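Local coordinates for protein uronate isomerase (Caulobacter crescentus, PDB 2Q01) that catalyses the interconversion of D-glucuronate and D-fructuronate, and of D-galacturonate and D-tagaturonate, in bacterial uronate metabolism, at residues K33-I37 and F163-T167; S39-D45 and N416-F422; H67-R71 and W387-D391. All blocks are in the same frame, centred on the assembly; numbering follows the deposited sequence.

Interaction 1 of 3, residues K33-I37 and F163-T167; sequences KDLPI and FNIET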
loop_
_atom_site.group_PDB
_atom_site.type_symbol
_atom_site.label_atom_id
_atom_site.label_comp_id
_atom_site.label_asym_id
_atom_site.label_seq_id
_atom_site.Cartn_x
_atom_site.Cartn_y
_atom_site.Cartn_z
ATOM N N LYS B 33 -20.148 1.427 23.811
ATOM C CA LYS B 33 -21.296 1.299 22.887
ATOM C C LYS B 33 -22.463 2.257 23.118
ATOM O O LYS B 33 -23.228 2.544 22.194
ATOM C CB LYS B 33 -21.824 -0.143 22.846
ATOM C CG LYS B 33 -22.528 -0.633 24.102
ATOM C CD LYS B 33 -22.846 -2.115 24.003
ATOM C CE LYS B 33 -23.148 -2.707 25.375
ATOM N NZ LYS B 33 -22.900 -4.181 25.408
ATOM N N ASP B 34 -22.588 2.740 24.351
ATOM C CA ASP B 34 -23.722 3.551 24.761
ATOM C C ASP B 34 -23.322 4.983 25.091
ATOM O O ASP B 34 -24.153 5.769 25.541
ATOM C CB ASP B 34 -24.431 2.903 25.957
ATOM C CG ASP B 34 -25.243 1.676 25.565
ATOM O OD1 ASP B 34 -26.022 1.760 24.587
ATOM O OD2 ASP B 34 -25.110 0.631 26.241
ATOM N N LEU B 35 -22.050 5.314 24.866
ATOM C CA LEU B 35 -21.575 6.694 24.967
ATOM C C LEU B 35 -22.259 7.563 23.911
ATOM O O LEU B 35 -22.631 7.056 22.842
ATOM C CB LEU B 35 -20.051 6.760 24.800
ATOM C CG LEU B 35 -19.163 6.387 25.989
ATOM C CD1 LEU B 35 -17.712 6.402 25.571
ATOM C CD2 LEU B 35 -19.380 7.324 27.173
ATOM N N PRO B 36 -22.442 8.866 24.205
ATOM C CA PRO B 36 -23.058 9.744 23.208
ATOM C C PRO B 36 -22.236 9.850 21.929
ATOM O O PRO B 36 -21.010 9.715 21.961
ATOM C CB PRO B 36 -23.110 11.106 23.919
ATOM C CG PRO B 36 -23.037 10.778 25.383
ATOM C CD PRO B 36 -22.119 9.599 25.444
ATOM N N ILE B 37 -22.923 10.064 20.813
ATOM C CA ILE B 37 -22.276 10.237 19.520
ATOM C C ILE B 37 -21.768 11.676 19.351
ATOM O O ILE B 37 -22.524 12.641 19.487
ATOM C CB ILE B 37 -23.234 9.841 18.371
ATOM C CG1 ILE B 37 -23.460 8.326 18.368
ATOM C CG2 ILE B 37 -22.699 10.301 17.016
ATOM C CD1 ILE B 37 -24.668 7.884 17.568
ATOM N N PHE B 163 -31.059 8.831 19.152
ATOM C CA PHE B 163 -29.739 8.377 18.708
ATOM C C PHE B 163 -28.631 8.744 19.700
ATOM O O PHE B 163 -27.511 8.225 19.608
ATOM C CB PHE B 163 -29.405 8.932 17.321
ATOM C CG PHE B 163 -30.196 8.313 16.191
ATOM C CD1 PHE B 163 -30.854 7.092 16.343
ATOM C CD2 PHE B 163 -30.247 8.946 14.949
ATOM C CE1 PHE B 163 -31.571 6.528 15.290
ATOM C CE2 PHE B 163 -30.956 8.388 13.888
ATOM C CZ PHE B 163 -31.620 7.177 14.058
ATOM N N ASN B 164 -28.963 9.625 20.643
ATOM C CA ASN B 164 -28.050 10.098 21.684
ATOM C C ASN B 164 -26.890 10.880 21.072
ATOM O O ASN B 164 -25.725 10.675 21.409
ATOM C CB ASN B 164 -27.574 8.949 22.599
ATOM C CG ASN B 164 -27.033 9.436 23.939
ATOM O OD1 ASN B 164 -26.279 8.724 24.605
ATOM N ND2 ASN B 164 -27.411 10.651 24.334
ATOM N N ILE B 165 -27.228 11.772 20.149
ATOM C CA ILE B 165 -26.228 12.619 19.531
ATOM C C ILE B 165 -25.972 13.792 20.455
ATOM O O ILE B 165 -26.894 14.509 20.839
ATOM C CB ILE B 165 -26.634 13.071 18.115
ATOM C CG1 ILE B 165 -26.882 11.837 17.234
ATOM C CG2 ILE B 165 -25.549 13.975 17.502
ATOM C CD1 ILE B 165 -27.712 12.086 15.987
ATOM N N GLU B 166 -24.712 13.953 20.838
ATOM C CA GLU B 166 -24.307 15.060 21.677
ATOM C C GLU B 166 -24.033 16.296 20.827
ATOM O O GLU B 166 -24.561 17.371 21.105
ATOM C CB GLU B 166 -23.078 14.679 22.488
ATOM C CG GLU B 166 -22.654 15.752 23.460
ATOM C CD GLU B 166 -21.950 15.199 24.668
ATOM O OE1 GLU B 166 -20.816 15.642 24.919
ATOM O OE2 GLU B 166 -22.529 14.332 25.365
ATOM N N THR B 167 -23.213 16.121 19.791
ATOM C CA THR B 167 -22.833 17.189 18.870
ATOM C C THR B 167 -22.980 16.689 17.439
ATOM O O THR B 167 -22.533 15.589 17.117
ATOM C CB THR B 167 -21.365 17.625 19.110
ATOM O OG1 THR B 167 -21.228 18.117 20.449
ATOM C CG2 THR B 167 -20.923 18.705 18.122
#
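Asn-164 O accepts the N-H of Ile-37 at 2.9 Å, with an angle of 160° at the hydrogen. The bond is matched by a second one, in which Glu-166 N donates to Ile-37 O at 2.9 Å. One residue thus bonds to the two neighbours of Ile-165, the signature of a parallel bridge. It is where strand 37-39 begins to pair with strand 165-169, adjoining parallel strands of a TIM-barrel protein. Asn-164, with positive phi (64°), closes helix 156-162 with a Schellman motif, and its carbonyl is the one that Ile-37 uses.

Ile-37 and Ile-165 put their side chains on the same face of the sheet, and CD1 of Ile-37 reaches Phe-163 O at 3.5 Å. Helix 425-445 packs on Ile-37. Just before the bridge, Pro-36 lies alongside Asn-164 and Glu-166. Asn-164 swings CG opposite its backbone N (chi1 -160°), which brings its OD1 to 3.7 Å from Pro-36 CA. The Glu-166 chain runs beside the proline ring, OE2 being 3.6 Å from Pro-36 CB, while OE1 forms a salt bridge with Lys-467. Pairing of the strands therefore rests on main-chain atoms, and the carboxylate beside the proline finds its charge partner in helix 451-469.

Interaction 2 of 3, residues S39-D45 and N416-F422; sequences SPHGHTD and NDDTRAF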
loop_
_atom_site.group_PDB
_atom_site.type_symbol
_atom_site.label_atom_id
_atom_site.label_comp_id
_atom_site.label_asym_id
_atom_site.label_seq_id
_atom_site.Cartn_x
_atom_site.Cartn_y
_atom_site.Cartn_z
ATOM N N SER B 39 -20.184 13.928 16.485
ATOM C CA SER B 39 -20.092 13.913 15.037
ATOM C C SER B 39 -19.598 15.271 14.505
ATOM O O SER B 39 -20.393 16.092 14.041
ATOM C CB SER B 39 -21.453 13.534 14.450
ATOM O OG SER B 39 -21.389 13.419 13.045
ATOM N N PRO B 40 -18.269 15.495 14.544
ATOM C CA PRO B 40 -17.713 16.834 14.365
ATOM C C PRO B 40 -17.505 17.273 12.905
ATOM O O PRO B 40 -17.131 18.421 12.664
ATOM C CB PRO B 40 -16.382 16.747 15.105
ATOM C CG PRO B 40 -15.991 15.299 15.031
ATOM C CD PRO B 40 -17.211 14.484 14.733
ATOM N N HIS B 41 -17.758 16.376 11.951
ATOM C CA HIS B 41 -17.755 16.726 10.533
ATOM C C HIS B 41 -18.763 15.894 9.748
ATOM O O HIS B 41 -18.679 14.661 9.724
ATOM C CB HIS B 41 -16.358 16.565 9.925
ATOM C CG HIS B 41 -16.274 16.998 8.493
ATOM N ND1 HIS B 41 -16.087 16.109 7.455
ATOM C CD2 HIS B 41 -16.372 18.223 7.924
ATOM C CE1 HIS B 41 -16.059 16.771 6.312
ATOM N NE2 HIS B 41 -16.232 18.055 6.569
ATOM N N GLY B 42 -19.703 16.574 9.096
ATOM C CA GLY B 42 -20.734 15.899 8.312
ATOM C C GLY B 42 -21.537 16.805 7.399
ATOM O O GLY B 42 -21.328 18.023 7.376
ATOM N N HIS B 43 -22.476 16.203 6.665
ATOM C CA HIS B 43 -23.215 16.902 5.612
ATOM C C HIS B 43 -24.737 16.776 5.702
ATOM O O HIS B 43 -25.420 16.744 4.676
ATOM C CB HIS B 43 -22.729 16.439 4.234
ATOM C CG HIS B 43 -21.283 16.721 3.981
ATOM N ND1 HIS B 43 -20.836 17.915 3.456
ATOM C CD2 HIS B 43 -20.180 15.968 4.196
ATOM C CE1 HIS B 43 -19.519 17.882 3.353
ATOM N NE2 HIS B 43 -19.096 16.712 3.796
ATOM N N THR B 44 -25.269 16.719 6.919
ATOM C CA THR B 44 -26.721 16.725 7.111
ATOM C C THR B 44 -27.264 18.141 6.904
ATOM O O THR B 44 -26.526 19.123 7.047
ATOM C CB THR B 44 -27.156 16.177 8.505
ATOM O OG1 THR B 44 -26.672 17.036 9.544
ATOM C CG2 THR B 44 -26.641 14.749 8.729
ATOM N N ASP B 45 -28.544 18.236 6.555
ATOM C CA ASP B 45 -29.196 19.519 6.297
ATOM C C ASP B 45 -29.679 20.085 7.631
ATOM O O ASP B 45 -30.474 19.441 8.312
ATOM C CB ASP B 45 -30.376 19.308 5.341
ATOM C CG ASP B 45 -30.853 20.589 4.671
ATOM O OD1 ASP B 45 -31.524 20.471 3.624
ATOM O OD2 ASP B 45 -30.588 21.702 5.168
ATOM N N ASN B 416 -15.272 10.586 12.531
ATOM C CA ASN B 416 -16.402 11.356 12.025
ATOM C C ASN B 416 -17.126 10.559 10.942
ATOM O O ASN B 416 -16.498 9.822 10.188
ATOM C CB ASN B 416 -15.978 12.755 11.544
ATOM C CG ASN B 416 -15.036 12.721 10.354
ATOM O OD1 ASN B 416 -13.818 12.783 10.512
ATOM N ND2 ASN B 416 -15.596 12.646 9.155
ATOM N N ASP B 417 -18.445 10.694 10.875
ATOM C CA ASP B 417 -19.237 9.877 9.963
ATOM C C ASP B 417 -19.231 10.387 8.525
ATOM O O ASP B 417 -19.328 9.584 7.591
ATOM C CB ASP B 417 -20.670 9.709 10.477
ATOM C CG ASP B 417 -21.312 11.025 10.873
ATOM O OD1 ASP B 417 -21.567 11.211 12.079
ATOM O OD2 ASP B 417 -21.564 11.872 9.989
ATOM N N ASP B 418 -19.137 11.714 8.371
ATOM C CA ASP B 418 -19.056 12.408 7.071
ATOM C C ASP B 418 -20.162 11.996 6.081
ATOM O O ASP B 418 -19.896 11.669 4.920
ATOM C CB ASP B 418 -17.656 12.239 6.455
ATOM C CG ASP B 418 -17.385 13.211 5.312
ATOM O OD1 ASP B 418 -17.793 14.387 5.402
ATOM O OD2 ASP B 418 -16.762 12.788 4.314
ATOM N N THR B 419 -21.404 12.009 6.553
ATOM C CA THR B 419 -22.518 11.507 5.750
ATOM C C THR B 419 -23.698 12.481 5.691
ATOM O O THR B 419 -23.866 13.328 6.574
ATOM C CB THR B 419 -22.971 10.088 6.230
ATOM O OG1 THR B 419 -23.985 9.570 5.357
ATOM C CG2 THR B 419 -23.489 10.122 7.674
ATOM N N ARG B 420 -24.489 12.369 4.627
ATOM C CA ARG B 420 -25.760 13.079 4.529
ATOM C C ARG B 420 -26.893 12.211 5.102
ATOM O O ARG B 420 -27.876 12.734 5.637
ATOM C CB ARG B 420 -26.046 13.497 3.078
ATOM C CG ARG B 420 -27.249 14.424 2.922
ATOM C CD ARG B 420 -27.195 15.286 1.666
ATOM N NE ARG B 420 -28.378 16.147 1.565
ATOM C CZ ARG B 420 -28.495 17.353 2.123
ATOM N NH1 ARG B 420 -29.619 18.044 1.970
ATOM N NH2 ARG B 420 -27.501 17.876 2.833
ATOM N N ALA B 421 -26.737 10.889 4.996
ATOM C CA ALA B 421 -27.712 9.926 5.512
ATOM C C ALA B 421 -27.743 9.953 7.039
ATOM O O ALA B 421 -26.846 9.437 7.706
ATOM C CB ALA B 421 -27.412 8.521 4.991
ATOM N N PHE B 422 -28.785 10.578 7.577
ATOM C CA PHE B 422 -28.898 10.830 9.004
ATOM C C PHE B 422 -29.144 9.557 9.808
ATOM O O PHE B 422 -28.591 9.392 10.894
ATOM C CB PHE B 422 -30.006 11.852 9.262
ATOM C CG PHE B 422 -30.240 12.145 10.713
ATOM C CD1 PHE B 422 -29.265 12.783 11.476
ATOM C CD2 PHE B 422 -31.441 11.796 11.316
ATOM C CE1 PHE B 422 -29.480 13.058 12.823
ATOM C CE2 PHE B 422 -31.667 12.068 12.659
ATOM C CZ PHE B 422 -30.683 12.701 13.415
HETATM O O HOH W 1 -19.134 13.289 11.983
#
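Ser-39 OG donates to Asp-417 OD1, although the modelled separation of 2.4 Å is very short and its exact value doubtful. Water 1 ties the same hydroxyl to the backbone, donating to Ser-39 OG and to His-41 O and accepting from Asp-417 N. At Pro-40, the ring carbon CD rests against CB of Asn-416. His-41 O, besides the water at 2.7 Å, takes the N-H of Asp-418 at 3.3 Å in its carbonyl plane. The His-41 ring lies beside the Asp-418 carboxylate, with planes 23° apart and CE1 3.1 Å from OD1; it stacks with His-309, and its NE2 bonds weakly to Asp-251. An alanine in place of His-41 would probably take the stacking partner from His-309 and leave Asp-251 without this weak bond.

The His-x-His sequence following strand 37-39, facing an aspartate of a late loop, is consistent with the metal-site signature of the amidohydrolase relatives; the potassium seen here lies elsewhere, at Ala-375, Tyr-378, Leu-381 and Asn-411. The His-43 ring, by contrast, meets the same oxygen at its edge, CD2 standing 3.1 Å from Asp-418 OD1. Its N donates to Thr-419 O at 3.2 Å from above the carbonyl plane. Arg-420, extended with CG anti to N (chi1 -171°), sends NH2 to His-43 O at 3.0 Å. CG2 of Thr-44 packs against the Phe-422 ring. NH1 of Arg-420 forms a 3.5 Å salt bridge with Asp-45 OD1, while Asp-45 OD2 caps Ser-47 N.

Interaction 3 of 3, residues H67-R71 and W387-D391; sequences HYLFR and WWFHD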
loop_
_atom_site.group_PDB
_atom_site.type_symbol
_atom_site.label_atom_id
_atom_site.label_comp_id
_atom_site.label_asym_id
_atom_site.label_seq_id
_atom_site.Cartn_x
_atom_site.Cartn_y
_atom_site.Cartn_z
ATOM N N HIS B 67 -25.167 8.548 -2.405
ATOM C CA HIS B 67 -24.337 8.226 -3.567
ATOM C C HIS B 67 -23.582 6.902 -3.456
ATOM O O HIS B 67 -23.266 6.301 -4.475
ATOM C CB HIS B 67 -23.408 9.393 -3.960
ATOM C CG HIS B 67 -22.478 9.835 -2.873
ATOM N ND1 HIS B 67 -21.236 9.267 -2.678
ATOM C CD2 HIS B 67 -22.597 10.806 -1.936
ATOM C CE1 HIS B 67 -20.637 9.860 -1.660
ATOM N NE2 HIS B 67 -21.442 10.797 -1.191
ATOM N N TYR B 68 -23.323 6.446 -2.226
ATOM C CA TYR B 68 -22.750 5.113 -1.976
ATOM C C TYR B 68 -23.627 4.009 -2.564
ATOM O O TYR B 68 -23.119 3.000 -3.069
ATOM C CB TYR B 68 -22.604 4.853 -0.473
ATOM C CG TYR B 68 -21.453 5.553 0.205
ATOM C CD1 TYR B 68 -21.581 6.865 0.665
ATOM C CD2 TYR B 68 -20.241 4.894 0.415
ATOM C CE1 TYR B 68 -20.525 7.513 1.300
ATOM C CE2 TYR B 68 -19.178 5.531 1.051
ATOM C CZ TYR B 68 -19.328 6.840 1.490
ATOM O OH TYR B 68 -18.283 7.475 2.121
ATOM N N LEU B 69 -24.942 4.213 -2.492
ATOM C CA LEU B 69 -25.908 3.230 -2.962
ATOM C C LEU B 69 -26.107 3.260 -4.469
ATOM O O LEU B 69 -25.944 2.229 -5.123
ATOM C CB LEU B 69 -27.249 3.368 -2.229
ATOM C CG LEU B 69 -27.253 3.082 -0.721
ATOM C CD1 LEU B 69 -28.675 3.063 -0.196
ATOM C CD2 LEU B 69 -26.532 1.779 -0.360
ATOM N N PHE B 70 -26.439 4.423 -5.030
ATOM C CA PHE B 70 -26.699 4.469 -6.470
ATOM C C PHE B 70 -25.473 4.288 -7.383
ATOM O O PHE B 70 -25.627 3.895 -8.532
ATOM C CB PHE B 70 -27.650 5.608 -6.911
ATOM C CG PHE B 70 -27.154 7.012 -6.648
ATOM C CD1 PHE B 70 -27.787 7.805 -5.696
ATOM C CD2 PHE B 70 -26.123 7.573 -7.403
ATOM C CE1 PHE B 70 -27.371 9.114 -5.460
ATOM C CE2 PHE B 70 -25.694 8.882 -7.170
ATOM C CZ PHE B 70 -26.321 9.653 -6.202
ATOM N N ARG B 71 -24.282 4.568 -6.864
ATOM C CA ARG B 71 -23.048 4.204 -7.551
ATOM C C ARG B 71 -23.073 2.744 -7.994
ATOM O O ARG B 71 -23.029 2.446 -9.189
ATOM C CB ARG B 71 -21.838 4.459 -6.649
ATOM C CG ARG B 71 -21.172 5.807 -6.872
ATOM C CD ARG B 71 -19.981 5.993 -5.945
ATOM N NE ARG B 71 -19.012 4.910 -6.075
ATOM C CZ ARG B 71 -17.905 4.981 -6.807
ATOM N NH1 ARG B 71 -17.079 3.945 -6.869
ATOM N NH2 ARG B 71 -17.623 6.088 -7.481
ATOM N N TRP B 387 -11.224 7.976 5.389
ATOM C CA TRP B 387 -12.262 8.818 4.828
ATOM C C TRP B 387 -12.860 8.208 3.550
ATOM O O TRP B 387 -12.161 7.538 2.783
ATOM C CB TRP B 387 -11.675 10.234 4.629
ATOM C CG TRP B 387 -12.461 11.215 3.790
ATOM C CD1 TRP B 387 -13.806 11.456 3.834
ATOM C CD2 TRP B 387 -11.927 12.120 2.813
ATOM N NE1 TRP B 387 -14.145 12.422 2.920
ATOM C CE2 TRP B 387 -13.011 12.853 2.283
ATOM C CE3 TRP B 387 -10.635 12.380 2.331
ATOM C CZ2 TRP B 387 -12.846 13.827 1.290
ATOM C CZ3 TRP B 387 -10.472 13.344 1.336
ATOM C CH2 TRP B 387 -11.574 14.050 0.826
ATOM N N TRP B 388 -14.170 8.402 3.384
ATOM C CA TRP B 388 -14.911 8.100 2.152
ATOM C C TRP B 388 -14.984 6.610 1.830
ATOM O O TRP B 388 -15.775 5.875 2.423
ATOM C CB TRP B 388 -14.320 8.874 0.970
ATOM C CG TRP B 388 -15.271 9.233 -0.123
ATOM C CD1 TRP B 388 -16.307 8.482 -0.610
ATOM C CD2 TRP B 388 -15.245 10.431 -0.900
ATOM N NE1 TRP B 388 -16.938 9.152 -1.629
ATOM C CE2 TRP B 388 -16.302 10.350 -1.830
ATOM C CE3 TRP B 388 -14.429 11.570 -0.897
ATOM C CZ2 TRP B 388 -16.569 11.369 -2.748
ATOM C CZ3 TRP B 388 -14.694 12.580 -1.808
ATOM C CH2 TRP B 388 -15.756 12.473 -2.721
ATOM N N PHE B 389 -14.157 6.181 0.882
ATOM C CA PHE B 389 -14.103 4.791 0.443
ATOM C C PHE B 389 -13.410 3.913 1.480
ATOM O O PHE B 389 -13.620 2.697 1.517
ATOM C CB PHE B 389 -13.365 4.684 -0.898
ATOM C CG PHE B 389 -13.979 5.506 -1.996
ATOM C CD1 PHE B 389 -13.456 6.753 -2.332
ATOM C CD2 PHE B 389 -15.088 5.037 -2.691
ATOM C CE1 PHE B 389 -14.032 7.511 -3.340
ATOM C CE2 PHE B 389 -15.666 5.788 -3.706
ATOM C CZ PHE B 389 -15.138 7.024 -4.035
ATOM N N HIS B 390 -12.580 4.544 2.311
ATOM C CA HIS B 390 -11.812 3.850 3.340
ATOM C C HIS B 390 -12.490 3.935 4.707
ATOM O O HIS B 390 -11.977 3.430 5.698
ATOM C CB HIS B 390 -10.390 4.399 3.392
ATOM C CG HIS B 390 -9.781 4.622 2.042
ATOM N ND1 HIS B 390 -9.535 3.595 1.156
ATOM C CD2 HIS B 390 -9.370 5.755 1.425
ATOM C CE1 HIS B 390 -9.001 4.086 0.053
ATOM N NE2 HIS B 390 -8.888 5.393 0.191
ATOM N N ASP B 391 -13.652 4.575 4.739
ATOM C CA ASP B 391 -14.528 4.576 5.903
ATOM C C ASP B 391 -15.310 3.248 5.890
ATOM O O ASP B 391 -16.439 3.161 5.385
ATOM C CB ASP B 391 -15.432 5.818 5.841
ATOM C CG ASP B 391 -16.540 5.813 6.880
ATOM O OD1 ASP B 391 -16.332 5.328 8.014
ATOM O OD2 ASP B 391 -17.635 6.311 6.546
HETATM O O HOH W 2 -18.907 7.972 -3.597
#
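An aromatic cluster of His-67, Tyr-68 and Trp-388 joins helix 67-74 to the loop that follows strand 381-383. Tyr-68 OH donates to Trp-388 O at 3.0 Å. The C=O...O angle is only 100°, and the hydroxyl stands above the carbonyl plane, so the bond is not directed at a lone pair. The same hydroxyl lies 3.5 Å from Trp-388 CD1, the two ring planes being inclined at 50°. His-67 brings CE1 to 3.8 Å from Trp-388 NE1. Water 2 joins these rings, lying in the plane of each: it accepts from NE1 of Trp-388 at 3.0 Å and bonds to ND1 of His-67 at 2.8 Å.

In fold terms, the helix belongs to the long insertion between strands 37-39 and 165-169, and here it packs on a loop leaving a strand of the TIM-barrel domain. Arg-71, its chain bent at chi3 (55°), lays one guanidinium face over the ring edge of Phe-389, with CZ 3.9 Å from CE2. Phe-389 in turn has Trp-388 CD1 over its ring centre, 3.6 Å above the plane. The guanidinium ends are held elsewhere: NH2 bonds to Gly-329 O, and NH1 to Pro-373 O of the second subunit.

Interaction 2 is the most buried, its centre about 5 Å from that of the chain; interactions 1 and 3 are partly buried, and only interaction 3 has a second subunit within reach. Interactions 1 and 2 meet along the same strand pair: strand 37-39 starts in the first and ends in the second, and Thr-167 O lies 2.9 Å from Ser-39 N, probably a hydrogen bond, while Phe-422 packs on Phe-163 and Ile-165. Interaction 3 is nested in the chain loop that interaction 2 closes, and meets it where Trp-387 NE1 bonds weakly to Asp-418 OD2. Chemistry changes accordingly, from main-chain strand pairing, through carboxylates, histidines and water beyond the strand, to aromatic and guanidinium packing near the subunit boundary.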